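Local coordinates for protein hydroquinone dioxygenase small subunit (Pseudomonas sp., PDB 4ZXA) that probably serves as the small, cupin-fold subunit of a two-subunit hydroquinone 1,2-dioxygenase acting in the hydroquinone pathway, at residues A77-F82 against H103-H108; T107-E112 against G155-E160; V90-L95 against C130-G135; K96-S101 against L113-P118; Y61-L66 against V147-T152. All blocks are in the same frame, centred on the assembly; numbering follows the deposited sequence.

Contact 1 of 5, residues A77-F82 against H103-H108; sequences AAHDEF and HGEGTH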
# COMPACT_ATOMS: atom_id res chain seq x y z
N ALA A 77 -22.28 42.49 -12.20
CA ALA A 77 -21.74 42.49 -10.85
C ALA A 77 -20.58 43.47 -10.76
O ALA A 77 -20.06 43.92 -11.77
CB ALA A 77 -21.28 41.09 -10.45
N ALA A 78 -20.19 43.78 -9.52
CA ALA A 78 -19.12 44.73 -9.28
C ALA A 78 -17.76 44.03 -9.27
O ALA A 78 -16.73 44.69 -9.20
CB ALA A 78 -19.35 45.48 -7.97
N HIS A 79 -17.77 42.71 -9.33
CA HIS A 79 -16.52 41.93 -9.34
C HIS A 79 -16.56 40.89 -10.44
O HIS A 79 -17.62 40.61 -11.00
CB HIS A 79 -16.35 41.23 -8.00
CG HIS A 79 -17.53 40.41 -7.62
ND1 HIS A 79 -17.83 39.21 -8.23
CD2 HIS A 79 -18.52 40.63 -6.72
CE1 HIS A 79 -18.93 38.72 -7.71
NE2 HIS A 79 -19.38 39.56 -6.79
N ASP A 80 -15.42 40.30 -10.77
CA ASP A 80 -15.38 39.20 -11.72
C ASP A 80 -16.27 38.01 -11.33
O ASP A 80 -16.43 37.68 -10.14
CB ASP A 80 -13.96 38.69 -11.88
CG ASP A 80 -13.07 39.68 -12.59
OD1 ASP A 80 -13.60 40.50 -13.36
OD2 ASP A 80 -11.83 39.63 -12.39
N GLU A 81 -16.84 37.37 -12.35
CA GLU A 81 -17.57 36.11 -12.22
C GLU A 81 -17.10 35.18 -13.32
O GLU A 81 -16.43 35.60 -14.26
CB GLU A 81 -19.08 36.33 -12.35
CG GLU A 81 -19.72 37.05 -11.18
CD GLU A 81 -21.10 37.58 -11.51
OE1 GLU A 81 -21.21 38.35 -12.49
OE2 GLU A 81 -22.07 37.25 -10.79
N PHE A 82 -17.45 33.90 -13.22
CA PHE A 82 -17.04 32.97 -14.25
C PHE A 82 -18.16 32.00 -14.58
O PHE A 82 -18.99 31.69 -13.72
CB PHE A 82 -15.81 32.20 -13.79
CG PHE A 82 -14.64 33.08 -13.47
CD1 PHE A 82 -13.74 33.42 -14.46
CD2 PHE A 82 -14.46 33.57 -12.19
CE1 PHE A 82 -12.64 34.24 -14.18
CE2 PHE A 82 -13.38 34.40 -11.90
CZ PHE A 82 -12.46 34.73 -12.89
N HIS A 103 -19.45 49.10 -6.29
CA HIS A 103 -19.42 48.52 -4.95
C HIS A 103 -20.42 47.38 -4.85
O HIS A 103 -21.38 47.32 -5.61
CB HIS A 103 -19.75 49.59 -3.90
CG HIS A 103 -19.06 50.91 -4.13
ND1 HIS A 103 -17.69 51.04 -4.09
CD2 HIS A 103 -19.54 52.14 -4.41
CE1 HIS A 103 -17.36 52.30 -4.33
NE2 HIS A 103 -18.47 52.98 -4.53
N GLY A 104 -20.18 46.46 -3.91
CA GLY A 104 -21.14 45.40 -3.64
C GLY A 104 -20.75 44.05 -4.21
O GLY A 104 -19.78 43.92 -4.94
N GLU A 105 -21.52 43.03 -3.87
CA GLU A 105 -21.16 41.69 -4.29
C GLU A 105 -22.38 40.89 -4.72
O GLU A 105 -23.49 41.11 -4.22
CB GLU A 105 -20.43 40.96 -3.17
CG GLU A 105 -19.15 41.66 -2.72
CD GLU A 105 -18.32 40.82 -1.76
OE1 GLU A 105 -18.92 40.12 -0.92
OE2 GLU A 105 -17.08 40.85 -1.88
N GLY A 106 -22.15 39.95 -5.63
CA GLY A 106 -23.23 39.11 -6.12
C GLY A 106 -23.71 39.59 -7.47
O GLY A 106 -23.58 40.76 -7.81
N THR A 107 -24.24 38.68 -8.27
CA THR A 107 -24.76 39.11 -9.55
C THR A 107 -26.07 39.87 -9.34
O THR A 107 -26.88 39.51 -8.48
CB THR A 107 -24.90 37.94 -10.55
OG1 THR A 107 -26.15 38.04 -11.22
CG2 THR A 107 -24.77 36.61 -9.86
N HIS A 108 -26.24 40.95 -10.09
CA HIS A 108 -27.44 41.77 -10.02
C HIS A 108 -28.08 41.89 -11.41
O HIS A 108 -27.39 41.77 -12.44
CB HIS A 108 -27.10 43.17 -9.48
CG HIS A 108 -26.66 43.17 -8.04
ND1 HIS A 108 -27.54 43.34 -6.99
CD2 HIS A 108 -25.44 43.00 -7.48
CE1 HIS A 108 -26.88 43.27 -5.85
NE2 HIS A 108 -25.61 43.06 -6.12
O HOH W 1 -21.80 42.90 -7.63
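His-79 reaches across to Gly-106 and takes its backbone N-H on NE2, with Gly-106 N 3.0 Å from His-79 NE2 and the bond almost perfectly straight (178°). The donor stands slightly tilted from the ring plane. The other ring nitrogen, ND1, is the donor of a second bond: His-79 ND1 lies 2.8 Å from Asp-80 O, with that oxygen in the ring plane. Two bonds at the two nitrogens fix the rotation of the imidazole, and chi1 of 54°, with CG between the backbone N and the carbonyl carbon, sets the ring so that NE2 meets Gly-106 N. Ala-77 CB sits over one ring face, while Glu-105 CA meets the ring edge 3.7 Å from His-79 NE2. The contact illustrates how a cupin-type beta fold secures an irregular excursion: the loop after strand 89-97 is tied to the residues just ahead of strand 81-87. A phenylalanine in place of His-79 would probably leave Gly-106 N and Asp-80 O without their side-chain mates and let the loop shift. Beside the ring, Ala-78 CB rests 3.4 Å from Gly-104 O, and water 1 joins Ala-78 N to Gly-106 O. Deeper in, the extended Glu-81 chain crosses Thr-107 at about a right angle; its carboxylate is held by Thr-152 and Tyr-138. Glu-105 OE2 instead forms a salt bridge with Lys-239 of the large subunit.

Contact 2 of 5, residues T107-E112 against G155-E160; sequences THLAGE and GPLSVE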
# COMPACT_ATOMS: atom_id res chain seq x y z
N THR A 107 -24.24 38.68 -8.27
CA THR A 107 -24.76 39.11 -9.55
C THR A 107 -26.07 39.87 -9.34
O THR A 107 -26.88 39.51 -8.48
CB THR A 107 -24.90 37.94 -10.55
OG1 THR A 107 -26.15 38.04 -11.22
CG2 THR A 107 -24.77 36.61 -9.86
N HIS A 108 -26.24 40.95 -10.09
CA HIS A 108 -27.44 41.77 -10.02
C HIS A 108 -28.08 41.89 -11.41
O HIS A 108 -27.39 41.77 -12.44
CB HIS A 108 -27.10 43.17 -9.48
CG HIS A 108 -26.66 43.17 -8.04
ND1 HIS A 108 -27.54 43.34 -6.99
CD2 HIS A 108 -25.44 43.00 -7.48
CE1 HIS A 108 -26.88 43.27 -5.85
NE2 HIS A 108 -25.61 43.06 -6.12
N LEU A 109 -29.38 42.15 -11.43
CA LEU A 109 -30.09 42.46 -12.67
C LEU A 109 -29.61 43.80 -13.24
O LEU A 109 -29.66 44.81 -12.56
CB LEU A 109 -31.58 42.53 -12.41
CG LEU A 109 -32.24 41.18 -12.13
CD1 LEU A 109 -33.70 41.41 -11.79
CD2 LEU A 109 -32.10 40.22 -13.31
N ALA A 110 -29.13 43.80 -14.48
CA ALA A 110 -28.59 45.02 -15.08
C ALA A 110 -29.67 45.92 -15.68
O ALA A 110 -29.40 47.09 -16.00
CB ALA A 110 -27.54 44.69 -16.13
N GLY A 111 -30.88 45.37 -15.84
CA GLY A 111 -32.00 46.08 -16.43
C GLY A 111 -32.39 45.63 -17.83
O GLY A 111 -31.65 44.89 -18.50
N GLU A 112 -33.56 46.07 -18.29
CA GLU A 112 -34.09 45.67 -19.59
C GLU A 112 -33.24 46.20 -20.73
O GLU A 112 -33.02 45.50 -21.72
CB GLU A 112 -35.53 46.18 -19.77
CG GLU A 112 -36.53 45.72 -18.71
CD GLU A 112 -36.86 44.23 -18.78
OE1 GLU A 112 -36.38 43.54 -19.71
OE2 GLU A 112 -37.61 43.75 -17.90
N GLY A 155 -25.88 36.54 -3.76
CA GLY A 155 -26.54 37.81 -4.01
C GLY A 155 -28.05 37.72 -4.03
O GLY A 155 -28.62 36.69 -3.67
N PRO A 156 -28.72 38.81 -4.44
CA PRO A 156 -30.18 38.95 -4.47
C PRO A 156 -30.87 37.88 -5.32
O PRO A 156 -32.01 37.53 -5.02
CB PRO A 156 -30.40 40.31 -5.13
CG PRO A 156 -29.13 41.05 -4.92
CD PRO A 156 -28.04 40.02 -4.95
N LEU A 157 -30.19 37.41 -6.37
CA LEU A 157 -30.72 36.41 -7.30
C LEU A 157 -30.43 34.95 -6.91
O LEU A 157 -30.95 34.02 -7.53
CB LEU A 157 -30.15 36.65 -8.70
CG LEU A 157 -30.74 37.75 -9.59
CD1 LEU A 157 -31.55 38.78 -8.79
CD2 LEU A 157 -29.65 38.43 -10.43
N SER A 158 -29.60 34.73 -5.89
CA SER A 158 -29.19 33.38 -5.56
C SER A 158 -30.31 32.64 -4.84
O SER A 158 -30.87 33.14 -3.88
CB SER A 158 -27.92 33.38 -4.72
OG SER A 158 -26.89 34.10 -5.37
N VAL A 159 -30.64 31.46 -5.31
CA VAL A 159 -31.70 30.71 -4.67
C VAL A 159 -31.11 29.54 -3.89
O VAL A 159 -30.34 28.74 -4.43
CB VAL A 159 -32.74 30.21 -5.69
CG1 VAL A 159 -33.97 29.64 -4.97
CG2 VAL A 159 -33.14 31.35 -6.62
N GLU A 160 -31.47 29.46 -2.61
CA GLU A 160 -31.10 28.31 -1.81
C GLU A 160 -32.30 27.40 -1.62
O GLU A 160 -33.39 27.86 -1.26
CB GLU A 160 -30.56 28.75 -0.45
CG GLU A 160 -29.19 29.42 -0.51
CD GLU A 160 -28.74 29.90 0.86
OE1 GLU A 160 -29.17 30.99 1.28
OE2 GLU A 160 -27.98 29.17 1.53
O HOH W 2 -27.42 37.41 -7.17
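Thr-107 O receives a hydrogen bond from water 2, 2.5 Å away, and that water in turn accepts from Leu-157 N at 2.9 Å, a bridge between backbones that make no direct hydrogen bond here. Two carbons also approach this oxygen: Leu-157 CD2 lies 3.6 Å from Thr-107 O, and Pro-156 CD comes up to it as well. Leu-157 has the largest share of the contact. Its chi1 of -79°, with a nearly eclipsed chi2 of 18°, brings CD2 to the 107-109 backbone; there it touches Thr-107 OG1 and, 4.1 Å away, Leu-109 CG. The two leucines cross at a slant, with CD1 also close to Leu-109 CG. Next to them the side chains of His-108 and Pro-156 cross at about a right angle, Pro-156 CG coming within 3.3 Å of His-108 CE1 and also approaching ND1. Within the 155-160 segment, Gly-155 N donates a nearly straight bond to Ser-158 OG, which has a second partner in Glu-64, and Ser-158 N bonds to Gly-155 O. That last bond closes a type I beta turn from Gly-155 to Ser-158, whose two middle residues, Pro-156 and Leu-157, pack on residues 107-109 of this cupin-type subunit.

Contact 3 of 5, residues V90-L95 against C130-G135; sequences VRVEFL and CLLPAG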
# COMPACT_ATOMS: atom_id res chain seq x y z
N VAL A 90 -24.15 27.62 -25.03
CA VAL A 90 -24.66 28.93 -24.66
C VAL A 90 -23.90 30.01 -25.40
O VAL A 90 -22.69 29.94 -25.55
CB VAL A 90 -24.57 29.16 -23.15
CG1 VAL A 90 -25.11 30.53 -22.79
CG2 VAL A 90 -25.33 28.08 -22.40
N ARG A 91 -24.64 31.00 -25.88
CA ARG A 91 -24.07 32.22 -26.42
C ARG A 91 -24.12 33.26 -25.30
O ARG A 91 -25.13 33.40 -24.62
CB ARG A 91 -24.90 32.67 -27.62
CG ARG A 91 -24.59 34.07 -28.14
CD ARG A 91 -25.41 34.37 -29.40
NE ARG A 91 -25.02 35.65 -29.98
CZ ARG A 91 -25.54 36.81 -29.61
NH1 ARG A 91 -26.47 36.83 -28.66
NH2 ARG A 91 -25.14 37.95 -30.17
N VAL A 92 -23.02 33.97 -25.10
CA VAL A 92 -22.96 34.98 -24.04
C VAL A 92 -22.69 36.35 -24.66
O VAL A 92 -21.64 36.56 -25.27
CB VAL A 92 -21.88 34.62 -22.96
CG1 VAL A 92 -21.94 35.59 -21.78
CG2 VAL A 92 -22.04 33.18 -22.47
N GLU A 93 -23.64 37.28 -24.50
CA GLU A 93 -23.51 38.64 -25.02
C GLU A 93 -22.93 39.57 -23.97
O GLU A 93 -23.34 39.53 -22.81
CB GLU A 93 -24.87 39.21 -25.41
CG GLU A 93 -25.49 38.65 -26.66
CD GLU A 93 -26.99 38.94 -26.74
OE1 GLU A 93 -27.39 40.13 -26.66
OE2 GLU A 93 -27.78 37.97 -26.85
N PHE A 94 -22.01 40.45 -24.38
CA PHE A 94 -21.34 41.35 -23.44
C PHE A 94 -21.51 42.82 -23.77
O PHE A 94 -21.17 43.27 -24.87
CB PHE A 94 -19.83 41.03 -23.39
CG PHE A 94 -19.51 39.69 -22.80
CD1 PHE A 94 -19.31 39.55 -21.43
CD2 PHE A 94 -19.38 38.58 -23.60
CE1 PHE A 94 -19.00 38.31 -20.87
CE2 PHE A 94 -19.08 37.33 -23.06
CZ PHE A 94 -18.89 37.20 -21.70
N LEU A 95 -22.00 43.59 -22.80
CA LEU A 95 -22.02 45.05 -22.88
C LEU A 95 -21.07 45.68 -21.87
O LEU A 95 -21.10 45.32 -20.69
CB LEU A 95 -23.42 45.55 -22.55
CG LEU A 95 -24.45 45.50 -23.66
CD1 LEU A 95 -25.79 45.91 -23.07
CD2 LEU A 95 -24.00 46.44 -24.76
N CYS A 130 -15.72 30.93 -19.69
CA CYS A 130 -15.41 32.31 -20.02
C CYS A 130 -15.38 33.18 -18.76
O CYS A 130 -16.02 32.86 -17.75
CB CYS A 130 -16.40 32.88 -21.05
SG CYS A 130 -17.98 33.38 -20.35
N LEU A 131 -14.63 34.27 -18.85
CA LEU A 131 -14.65 35.32 -17.83
C LEU A 131 -15.90 36.20 -18.00
O LEU A 131 -16.29 36.55 -19.12
CB LEU A 131 -13.37 36.17 -17.94
CG LEU A 131 -13.26 37.55 -17.27
CD1 LEU A 131 -13.40 37.48 -15.75
CD2 LEU A 131 -11.93 38.18 -17.63
N LEU A 132 -16.54 36.53 -16.89
CA LEU A 132 -17.60 37.52 -16.87
C LEU A 132 -17.04 38.77 -16.18
O LEU A 132 -17.18 38.92 -14.96
CB LEU A 132 -18.81 36.98 -16.11
CG LEU A 132 -19.34 35.66 -16.69
CD1 LEU A 132 -20.36 35.03 -15.75
CD2 LEU A 132 -19.93 35.87 -18.09
N PRO A 133 -16.41 39.66 -16.96
CA PRO A 133 -15.64 40.80 -16.43
C PRO A 133 -16.48 41.70 -15.55
O PRO A 133 -17.66 41.97 -15.87
CB PRO A 133 -15.22 41.57 -17.69
CG PRO A 133 -15.45 40.62 -18.84
CD PRO A 133 -16.58 39.72 -18.42
N ALA A 134 -15.90 42.17 -14.45
CA ALA A 134 -16.59 43.10 -13.58
C ALA A 134 -16.89 44.39 -14.34
O ALA A 134 -16.04 44.88 -15.09
CB ALA A 134 -15.76 43.40 -12.33
N GLY A 135 -18.09 44.91 -14.14
CA GLY A 135 -18.47 46.18 -14.75
C GLY A 135 -18.97 46.01 -16.17
O GLY A 135 -18.93 46.95 -17.00
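Phe-94 points from its strand at the 130-133 backbone, its ring the main feature of the contact. From CB, chi1 of -67° sets CG beside the backbone N and brings the ring to residues 130-133. CD1 is the first ring atom to touch, near Pro-133 CD. One step on, CE1 is the busiest: Phe-94 CE1 lies 3.7 Å from Pro-133 CD, equally far from Leu-131 O, and 3.8 Å from Leu-132 CD2. At the tip, CZ meets Leu-131 O and Leu-132 CD2, while Cys-130 SG sits at the ring edge, near its plane, 4.2 Å from Phe-94 CZ. The Leu-132 and Phe-94 side chains cross at about a right angle, and Leu-132 CD2 reaches Val-92 CG1 at 4.2 Å. Cutting Phe-94 back to an alanine would probably open a gap beside Pro-133 and Cys-130 and leave the Leu-132 methyl poorly supported. Strands 89-97 and 128-132 belong to the two facing sheets of a cupin barrel; the axes of segments 90-95 and 130-132 approach to 9.9 Å at 37°. Met-119 and Val-122 of strand 116-125 pack on Phe-94, as does Leu-214 of the large subunit, into which the sheet continues, antiparallel, at Cys-130.

Contact 4 of 5, residues K96-S101 against L113-P118; sequences KLDAPS and LPVGKP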
# COMPACT_ATOMS: atom_id res chain seq x y z
N LYS A 96 -20.24 46.62 -22.33
CA LYS A 96 -19.44 47.42 -21.41
C LYS A 96 -20.24 48.61 -20.89
O LYS A 96 -20.36 49.62 -21.57
CB LYS A 96 -18.15 47.94 -22.06
CG LYS A 96 -17.24 48.66 -21.06
CD LYS A 96 -16.02 49.26 -21.74
CE LYS A 96 -14.73 48.82 -21.05
NZ LYS A 96 -13.53 49.37 -21.74
N LEU A 97 -20.78 48.47 -19.68
CA LEU A 97 -21.63 49.51 -19.09
C LEU A 97 -20.95 50.88 -19.01
O LEU A 97 -19.76 50.97 -18.68
CB LEU A 97 -22.10 49.08 -17.71
CG LEU A 97 -23.04 47.88 -17.66
CD1 LEU A 97 -23.32 47.51 -16.22
CD2 LEU A 97 -24.34 48.24 -18.35
N ASP A 98 -21.70 51.94 -19.32
CA ASP A 98 -21.23 53.31 -19.15
C ASP A 98 -21.01 53.62 -17.67
O ASP A 98 -20.07 54.32 -17.30
CB ASP A 98 -22.24 54.31 -19.73
CG ASP A 98 -22.15 54.44 -21.25
OD1 ASP A 98 -21.63 53.51 -21.91
OD2 ASP A 98 -22.60 55.48 -21.79
N ALA A 99 -21.91 53.08 -16.84
CA ALA A 99 -21.87 53.27 -15.39
C ALA A 99 -21.90 51.93 -14.64
O ALA A 99 -22.95 51.52 -14.13
CB ALA A 99 -23.04 54.14 -14.96
N PRO A 100 -20.74 51.25 -14.55
CA PRO A 100 -20.64 49.94 -13.89
C PRO A 100 -20.92 50.00 -12.38
O PRO A 100 -20.62 51.00 -11.73
CB PRO A 100 -19.17 49.57 -14.09
CG PRO A 100 -18.67 50.44 -15.18
CD PRO A 100 -19.45 51.70 -15.09
N SER A 101 -21.48 48.93 -11.82
CA SER A 101 -21.55 48.83 -10.36
C SER A 101 -20.11 48.90 -9.84
O SER A 101 -19.25 48.14 -10.29
CB SER A 101 -22.18 47.51 -9.91
OG SER A 101 -23.13 47.03 -10.85
N LEU A 113 -32.77 47.43 -20.59
CA LEU A 113 -31.95 48.04 -21.62
C LEU A 113 -30.71 48.68 -20.99
O LEU A 113 -30.66 49.89 -20.79
CB LEU A 113 -32.75 49.07 -22.40
CG LEU A 113 -34.09 48.56 -22.95
CD1 LEU A 113 -35.01 49.72 -23.30
CD2 LEU A 113 -33.89 47.62 -24.16
N PRO A 114 -29.72 47.86 -20.66
CA PRO A 114 -28.47 48.39 -20.11
C PRO A 114 -27.87 49.41 -21.05
O PRO A 114 -27.90 49.23 -22.27
CB PRO A 114 -27.57 47.15 -20.07
CG PRO A 114 -28.51 46.01 -19.91
CD PRO A 114 -29.75 46.39 -20.67
N VAL A 115 -27.30 50.46 -20.48
CA VAL A 115 -26.65 51.50 -21.26
C VAL A 115 -25.13 51.29 -21.34
O VAL A 115 -24.41 51.45 -20.35
CB VAL A 115 -26.94 52.89 -20.66
CG1 VAL A 115 -26.32 53.99 -21.52
CG2 VAL A 115 -28.45 53.09 -20.46
N GLY A 116 -24.65 50.94 -22.52
CA GLY A 116 -23.22 50.77 -22.73
C GLY A 116 -22.88 50.23 -24.11
O GLY A 116 -23.77 49.76 -24.83
N LYS A 117 -21.60 50.28 -24.47
CA LYS A 117 -21.15 49.78 -25.77
C LYS A 117 -21.20 48.26 -25.81
O LYS A 117 -20.96 47.61 -24.79
CB LYS A 117 -19.73 50.25 -26.06
CG LYS A 117 -19.44 51.69 -25.70
CD LYS A 117 -18.30 51.78 -24.67
CE LYS A 117 -17.87 53.22 -24.42
NZ LYS A 117 -17.46 53.91 -25.68
N PRO A 118 -21.53 47.68 -26.98
CA PRO A 118 -21.49 46.22 -27.16
C PRO A 118 -20.05 45.77 -27.34
O PRO A 118 -19.32 46.39 -28.11
CB PRO A 118 -22.30 46.00 -28.46
CG PRO A 118 -22.92 47.32 -28.80
CD PRO A 118 -22.04 48.36 -28.18
O HOH W 3 -24.64 51.80 -17.48
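Lys-96 and Lys-117 face each other as an antiparallel hydrogen-bonded pair. Lys-96 N lies 2.7 Å from Lys-117 O, approaching nearly along the C=O axis, whereas the return bond from Lys-117 N to Lys-96 O is weak. Farther along, Asp-98 N donates to Val-115 O at 2.9 Å, straight (178°) and in the carbonyl plane. Val-115 O takes a second hydrogen bond from water 3, which itself accepts from Ala-99 N, so that one carbonyl holds two successive backbone groups of the turning chain. A CA-H...O contact adds to these bonds, Gly-116 CA lying 3.3 Å from Lys-96 O. Gly-116 lies where a CB would clash with Lys-96 O and Leu-97 CA, which accounts for the glycine. The two stretches are the end of strand 89-97 and the start of its neighbour, strand 116-125, at the edge of the five-stranded sheet of this cupin-type subunit, where the chain leaves for the loop after strand 89-97. Apolar packing is slight. Leu-97, its CG held next to the backbone N (chi1 -66°), brings CD2 within 3.8 Å of Pro-114 CB at a slant, and Asp-98 OD1 comes within 3.3 Å of Gly-116 CA. As to charge, Lys-117 NZ remains 5.6 Å from Asp-98 OD1, a distance at which attraction is probably modest. Both lysines pack on Phe-210 of the large subunit.

Contact 5 of 5, residues Y61-L66 against V147-T152; sequences YVVETL and VILQQT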
# COMPACT_ATOMS: atom_id res chain seq x y z
N TYR A 61 -19.24 32.75 -0.54
CA TYR A 61 -18.93 32.46 -1.93
C TYR A 61 -19.86 31.37 -2.41
O TYR A 61 -20.26 30.48 -1.63
CB TYR A 61 -17.46 32.08 -2.11
CG TYR A 61 -16.57 33.20 -1.67
CD1 TYR A 61 -16.23 34.21 -2.56
CD2 TYR A 61 -16.08 33.27 -0.35
CE1 TYR A 61 -15.43 35.27 -2.16
CE2 TYR A 61 -15.26 34.33 0.05
CZ TYR A 61 -14.96 35.33 -0.86
OH TYR A 61 -14.16 36.37 -0.50
N VAL A 62 -20.25 31.43 -3.67
CA VAL A 62 -21.22 30.45 -4.14
C VAL A 62 -20.81 29.78 -5.44
O VAL A 62 -20.11 30.36 -6.26
CB VAL A 62 -22.66 31.04 -4.29
CG1 VAL A 62 -23.26 31.40 -2.92
CG2 VAL A 62 -22.68 32.25 -5.22
N VAL A 63 -21.25 28.54 -5.58
CA VAL A 63 -21.31 27.91 -6.88
C VAL A 63 -22.78 27.74 -7.24
O VAL A 63 -23.53 27.08 -6.52
CB VAL A 63 -20.59 26.58 -6.92
CG1 VAL A 63 -20.85 25.88 -8.25
CG2 VAL A 63 -19.10 26.80 -6.73
N GLU A 64 -23.20 28.39 -8.32
CA GLU A 64 -24.58 28.34 -8.78
C GLU A 64 -24.70 27.44 -10.02
O GLU A 64 -23.80 27.38 -10.86
CB GLU A 64 -25.10 29.74 -9.11
CG GLU A 64 -25.17 30.69 -7.93
CD GLU A 64 -25.37 32.13 -8.37
OE1 GLU A 64 -25.09 32.42 -9.56
OE2 GLU A 64 -25.80 32.96 -7.54
N THR A 65 -25.83 26.73 -10.09
CA THR A 65 -26.19 25.94 -11.26
C THR A 65 -27.32 26.64 -12.00
O THR A 65 -28.36 26.94 -11.41
CB THR A 65 -26.62 24.50 -10.88
OG1 THR A 65 -25.51 23.81 -10.29
CG2 THR A 65 -27.06 23.73 -12.12
N LEU A 66 -27.12 26.93 -13.28
CA LEU A 66 -28.19 27.52 -14.10
C LEU A 66 -28.67 26.58 -15.19
O LEU A 66 -27.87 25.94 -15.90
CB LEU A 66 -27.75 28.85 -14.73
CG LEU A 66 -27.56 30.07 -13.84
CD1 LEU A 66 -26.37 29.87 -12.91
CD2 LEU A 66 -27.36 31.31 -14.69
N VAL A 147 -26.67 23.35 -19.32
CA VAL A 147 -26.33 23.61 -17.93
C VAL A 147 -25.13 24.55 -17.79
O VAL A 147 -24.08 24.30 -18.39
CB VAL A 147 -26.04 22.30 -17.20
CG1 VAL A 147 -25.70 22.58 -15.77
CG2 VAL A 147 -27.24 21.35 -17.29
N ILE A 148 -25.30 25.63 -17.03
CA ILE A 148 -24.22 26.58 -16.75
C ILE A 148 -23.82 26.56 -15.27
O ILE A 148 -24.69 26.69 -14.39
CB ILE A 148 -24.62 28.04 -17.07
CG1 ILE A 148 -25.11 28.20 -18.51
CG2 ILE A 148 -23.45 28.98 -16.79
CD1 ILE A 148 -25.61 29.61 -18.83
N LEU A 149 -22.53 26.40 -15.00
CA LEU A 149 -22.00 26.55 -13.65
C LEU A 149 -21.43 27.94 -13.52
O LEU A 149 -20.56 28.35 -14.30
CB LEU A 149 -20.89 25.54 -13.38
CG LEU A 149 -21.25 24.19 -12.77
CD1 LEU A 149 -20.02 23.30 -12.73
CD2 LEU A 149 -21.79 24.35 -11.39
N GLN A 150 -21.91 28.67 -12.52
CA GLN A 150 -21.42 30.01 -12.29
C GLN A 150 -20.70 30.12 -10.94
O GLN A 150 -21.25 29.77 -9.89
CB GLN A 150 -22.57 31.02 -12.37
CG GLN A 150 -22.15 32.45 -12.08
CD GLN A 150 -22.89 33.48 -12.93
OE1 GLN A 150 -23.46 33.15 -13.99
NE2 GLN A 150 -22.88 34.74 -12.49
N GLN A 151 -19.46 30.61 -11.00
CA GLN A 151 -18.68 30.94 -9.81
C GLN A 151 -18.85 32.41 -9.45
O GLN A 151 -18.48 33.30 -10.22
CB GLN A 151 -17.21 30.63 -10.06
CG GLN A 151 -16.28 31.06 -8.94
CD GLN A 151 -14.84 31.00 -9.38
OE1 GLN A 151 -14.57 30.98 -10.58
NE2 GLN A 151 -13.91 30.97 -8.43
N THR A 152 -19.40 32.68 -8.27
CA THR A 152 -19.70 34.06 -7.91
C THR A 152 -19.89 34.22 -6.40
O THR A 152 -19.39 33.40 -5.62
CB THR A 152 -20.94 34.59 -8.69
OG1 THR A 152 -21.09 36.00 -8.47
CG2 THR A 152 -22.22 33.86 -8.27
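Leu-66 and Ile-148 exchange two backbone hydrogen bonds, Leu-66 N to Ile-148 O at 2.7 Å and Ile-148 N to Leu-66 O at 2.8 Å. Glu-64 with Gln-150 and Val-62 with Thr-152 repeat the pattern, so six nearly straight bonds join strands 61-69 and 145-153 in a regular antiparallel register; the bond from Thr-152 N to Val-62 O is the longest, at 3.2 Å. At the intervening non-hydrogen-bonded pairs, CA-H...O contacts assist, such as Leu-149 CA to Glu-64 O. On the face carrying Glu-64 and Gln-150, these two side chains run alongside each other in the same direction, with carboxylate and amide planes 47° apart. They do not bond to each other: Glu-64 OE2 is hydrogen-bonded to Ser-158 OG, and Gln-150 NE2 pairs with Tyr-138 OH. Thr-152 CG2, set between the backbone N and the carbonyl carbon, comes 3.5 Å from Glu-64 OE1 and equally close to Val-62 CG2. Leu-66 CD1 touches Gln-150 CB at 4.0 Å. On the other face, Val-63 CG1 meets Leu-149 CD2 at 3.6 Å, and Thr-65 CG2 touches Val-147 CG1. This is the central antiparallel strand pair of the cupin-type fold, lying in the six-stranded sheet between strands 52-58 and 81-87; helix 40-45 covers Thr-65, Val-147 and Leu-149, while Gln-151 bonds to Ser-236 and Ser-241 of the large subunit.

Contacts 3 and 5 are core, contact 1 is partly buried, and contacts 2 and 4 lie at the surface. Contact 5 depends on regular backbone bonding within one sheet; contact 3 has no hydrogen bond across it and packs one sheet on the other. Contact 4 holds the end of strand 89-97, which contact 3 also uses, about 12 Å away between centres. Contacts 1 and 2 share Thr-107 and His-108, and contacts 1, 2 and 4 each include a bridging water. Glu-81 of contact 1 links to Thr-152 of contact 5, and its backbone to Leu-132 of contact 3, whereas contacts 4 and 5 do not touch.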